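Local atomic coordinates of putative fimbriae assembly chaperone (Salmonella typhimurium, PDB entry 2CO7), a protein that probably acts as a periplasmic chaperone that assists the folding of fimbrial subunits and stabilises them before their assembly into Saf fimbriae on the bacterial surface. Residues 55-60 with 91-96. Numbering follows the deposited sequence.
Sequences SPAPFL and TLQWVC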
ATOM      1  N   SER B  55       6.958 -11.351   7.228  1.00 19.57           N
ATOM      2  CA  SER B  55       7.436 -12.717   7.318  1.00 20.08           C
ATOM      3  C   SER B  55       7.558 -13.253   5.875  1.00 19.89           C
ATOM      4  O   SER B  55       6.864 -12.763   4.973  1.00 20.03           O
ATOM      5  CB  SER B  55       6.439 -13.562   8.121  1.00 19.02           C
ATOM      6  OG  SER B  55       6.466 -13.292   9.525  1.00 18.40           O
ATOM      7  N   PRO B  56       8.401 -14.277   5.665  1.00 20.08           N
ATOM      8  CA  PRO B  56       8.483 -14.889   4.334  1.00 20.42           C
ATOM      9  C   PRO B  56       7.229 -15.668   3.946  1.00 19.86           C
ATOM     10  O   PRO B  56       6.439 -16.109   4.814  1.00 20.85           O
ATOM     11  CB  PRO B  56       9.659 -15.890   4.461  1.00 20.71           C
ATOM     12  CG  PRO B  56      10.383 -15.508   5.775  1.00 21.43           C
ATOM     13  CD  PRO B  56       9.294 -14.937   6.651  1.00 20.42           C
ATOM     14  N   ALA B  57       7.051 -15.841   2.641  1.00 20.46           N
ATOM     15  CA  ALA B  57       5.931 -16.617   2.097  1.00 21.02           C
ATOM     16  C   ALA B  57       6.488 -17.630   1.103  1.00 21.09           C
ATOM     17  O   ALA B  57       7.561 -17.389   0.516  1.00 21.58           O
ATOM     18  CB  ALA B  57       4.934 -15.695   1.398  1.00 21.35           C
ATOM     19  N   PRO B  58       5.798 -18.778   0.941  1.00 21.12           N
ATOM     20  CA  PRO B  58       6.335 -19.877   0.132  1.00 21.06           C
ATOM     21  C   PRO B  58       6.049 -19.629  -1.348  1.00 21.48           C
ATOM     22  O   PRO B  58       5.447 -20.495  -2.024  1.00 20.87           O
ATOM     23  CB  PRO B  58       5.539 -21.087   0.640  1.00 21.76           C
ATOM     24  CG  PRO B  58       4.218 -20.524   1.049  1.00 21.78           C
ATOM     25  CD  PRO B  58       4.492 -19.121   1.554  1.00 21.89           C
ATOM     26  N   PHE B  59       6.421 -18.442  -1.831  1.00 20.83           N
ATOM     27  CA  PHE B  59       6.252 -18.134  -3.253  1.00 21.25           C
ATOM     28  C   PHE B  59       7.500 -17.494  -3.781  1.00 22.38           C
ATOM     29  O   PHE B  59       8.222 -16.847  -3.032  1.00 23.42           O
ATOM     30  CB  PHE B  59       5.111 -17.167  -3.476  1.00 22.03           C
ATOM     31  CG  PHE B  59       3.761 -17.732  -3.147  1.00 20.27           C
ATOM     32  CD1 PHE B  59       2.933 -18.205  -4.170  1.00 22.92           C
ATOM     33  CD2 PHE B  59       3.318 -17.791  -1.824  1.00 20.99           C
ATOM     34  CE1 PHE B  59       1.663 -18.743  -3.886  1.00 23.07           C
ATOM     35  CE2 PHE B  59       2.052 -18.340  -1.514  1.00 21.19           C
ATOM     36  CZ  PHE B  59       1.226 -18.808  -2.560  1.00 22.27           C
ATOM     37  N   LEU B  60       7.721 -17.638  -5.084  1.00 23.03           N
ATOM     38  CA  LEU B  60       8.830 -16.992  -5.738  1.00 23.59           C
ATOM     39  C   LEU B  60       8.271 -16.195  -6.897  1.00 23.63           C
ATOM     40  O   LEU B  60       7.321 -16.619  -7.551  1.00 21.82           O
ATOM     41  CB  LEU B  60       9.836 -18.027  -6.210  1.00 24.72           C
ATOM     42  CG  LEU B  60      11.050 -18.377  -5.332  1.00 27.13           C
ATOM     43  CD1 LEU B  60      10.880 -18.059  -3.891  1.00 31.64           C
ATOM     44  CD2 LEU B  60      11.487 -19.856  -5.508  1.00 25.51           C
ATOM     45  N   THR B  91      -5.319 -18.134   2.160  1.00 19.72           N
ATOM     46  CA  THR B  91      -4.143 -17.630   2.842  1.00 18.99           C
ATOM     47  C   THR B  91      -3.686 -16.436   2.029  1.00 20.40           C
ATOM     48  O   THR B  91      -3.541 -16.528   0.811  1.00 19.60           O
ATOM     49  CB  THR B  91      -2.980 -18.657   2.908  1.00 19.37           C
ATOM     50  OG1 THR B  91      -3.368 -19.790   3.698  1.00 19.55           O
ATOM     51  CG2 THR B  91      -1.740 -18.007   3.575  1.00 18.98           C
ATOM     52  N   LEU B  92      -3.501 -15.313   2.708  1.00 19.36           N
ATOM     53  CA  LEU B  92      -3.156 -14.075   2.035  1.00 21.10           C
ATOM     54  C   LEU B  92      -1.654 -13.845   2.111  1.00 20.44           C
ATOM     55  O   LEU B  92      -1.032 -14.107   3.152  1.00 21.92           O
ATOM     56  CB  LEU B  92      -3.896 -12.899   2.687  1.00 20.67           C
ATOM     57  CG  LEU B  92      -3.650 -11.616   1.870  1.00 24.44           C
ATOM     58  CD1 LEU B  92      -4.941 -10.816   1.608  1.00 28.85           C
ATOM     59  CD2 LEU B  92      -2.613 -10.783   2.539  1.00 24.17           C
ATOM     60  N   GLN B  93      -1.085 -13.382   1.007  1.00 20.29           N
ATOM     61  CA  GLN B  93       0.295 -12.878   0.955  1.00 20.47           C
ATOM     62  C   GLN B  93       0.246 -11.491   0.267  1.00 19.98           C
ATOM     63  O   GLN B  93      -0.817 -11.042  -0.211  1.00 19.85           O
ATOM     64  CB  GLN B  93       1.146 -13.815   0.055  1.00 21.41           C
ATOM     65  CG  GLN B  93       1.529 -15.143   0.558  1.00 26.23           C
ATOM     66  CD  GLN B  93       0.424 -16.188   0.578  1.00 20.81           C
ATOM     67  OE1 GLN B  93       0.512 -17.100   1.336  1.00 23.97           O
ATOM     68  NE2 GLN B  93      -0.583 -16.071  -0.292  1.00 22.74           N
ATOM     69  N   TRP B  94       1.406 -10.843   0.162  1.00 19.60           N
ATOM     70  CA  TRP B  94       1.533  -9.611  -0.580  1.00 19.42           C
ATOM     71  C   TRP B  94       2.657  -9.754  -1.591  1.00 20.30           C
ATOM     72  O   TRP B  94       3.761 -10.155  -1.231  1.00 20.89           O
ATOM     73  CB  TRP B  94       1.915  -8.471   0.354  1.00 19.65           C
ATOM     74  CG  TRP B  94       0.837  -8.131   1.330  1.00 19.40           C
ATOM     75  CD1 TRP B  94       0.666  -8.659   2.606  1.00 22.03           C
ATOM     76  CD2 TRP B  94      -0.249  -7.239   1.112  1.00 20.74           C
ATOM     77  NE1 TRP B  94      -0.467  -8.119   3.183  1.00 21.74           N
ATOM     78  CE2 TRP B  94      -1.053  -7.259   2.292  1.00 20.89           C
ATOM     79  CE3 TRP B  94      -0.649  -6.451   0.025  1.00 19.32           C
ATOM     80  CZ2 TRP B  94      -2.199  -6.458   2.436  1.00 23.66           C
ATOM     81  CZ3 TRP B  94      -1.798  -5.622   0.183  1.00 22.79           C
ATOM     82  CH2 TRP B  94      -2.568  -5.676   1.372  1.00 20.05           C
ATOM     83  N   VAL B  95       2.366  -9.399  -2.832  1.00 19.85           N
ATOM     84  CA  VAL B  95       3.380  -9.353  -3.891  1.00 20.11           C
ATOM     85  C   VAL B  95       3.689  -7.859  -4.093  1.00 20.46           C
ATOM     86  O   VAL B  95       2.812  -7.081  -4.422  1.00 19.26           O
ATOM     87  CB  VAL B  95       2.941 -10.142  -5.184  1.00 21.64           C
ATOM     88  CG1 VAL B  95       1.630  -9.610  -5.832  1.00 20.88           C
ATOM     89  CG2 VAL B  95       4.060 -10.159  -6.213  1.00 22.12           C
ATOM     90  N   CYS B  96       4.960  -7.509  -3.886  1.00 20.19           N
ATOM     91  CA  CYS B  96       5.410  -6.127  -3.864  1.00 21.69           C
ATOM     92  C   CYS B  96       6.428  -5.899  -4.972  1.00 20.87           C
ATOM     93  O   CYS B  96       7.271  -6.750  -5.247  1.00 21.09           O
ATOM     94  CB  CYS B  96       6.073  -5.839  -2.540  1.00 21.49           C
ATOM     95  SG  CYS B  96       4.949  -5.829  -1.125  1.00 24.71           S
TER
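Gln93 meets Phe59 through its amide: CD of Gln93 lies 3.4 Å from CE2 of Phe59, and OE1 of Gln93 is 3.5 Å from that same ring carbon. The amide carbon comes in obliquely to the ring, and the two planes are 51° apart. One carbon nearer the backbone, CG of Gln93 packs on CB of Ala57 at 3.6 Å. Both touches follow from the shape of the glutamine, whose CG lies beside the backbone N and whose chain then bends at chi2 (75°), swinging the amide over toward the phenylalanine. No hydrogen bond joins 55-60 to 91-96. In the immunoglobulin-like N-terminal domain of this PapD-family chaperone, the contact joins strand 91-100 to the turn that leads into strand 59-68, with Pro58 at the centre of an inverse gamma turn and a weak bond from Phe59 N to Ala57 O (2.8 Å). Strand 42-50 lies between the two strands in the sheet order, and its Val48 touches both Ala57 and Gln93. NE2 of the buried Gln93 has its stronger partner in Leu128 O, on strand 116-131, with Thr91 O a weak second acceptor at 3.2 Å from NE2 of Gln93 and an angle of 124°. Tyr23 meets the Phe59 ring edge-to-face.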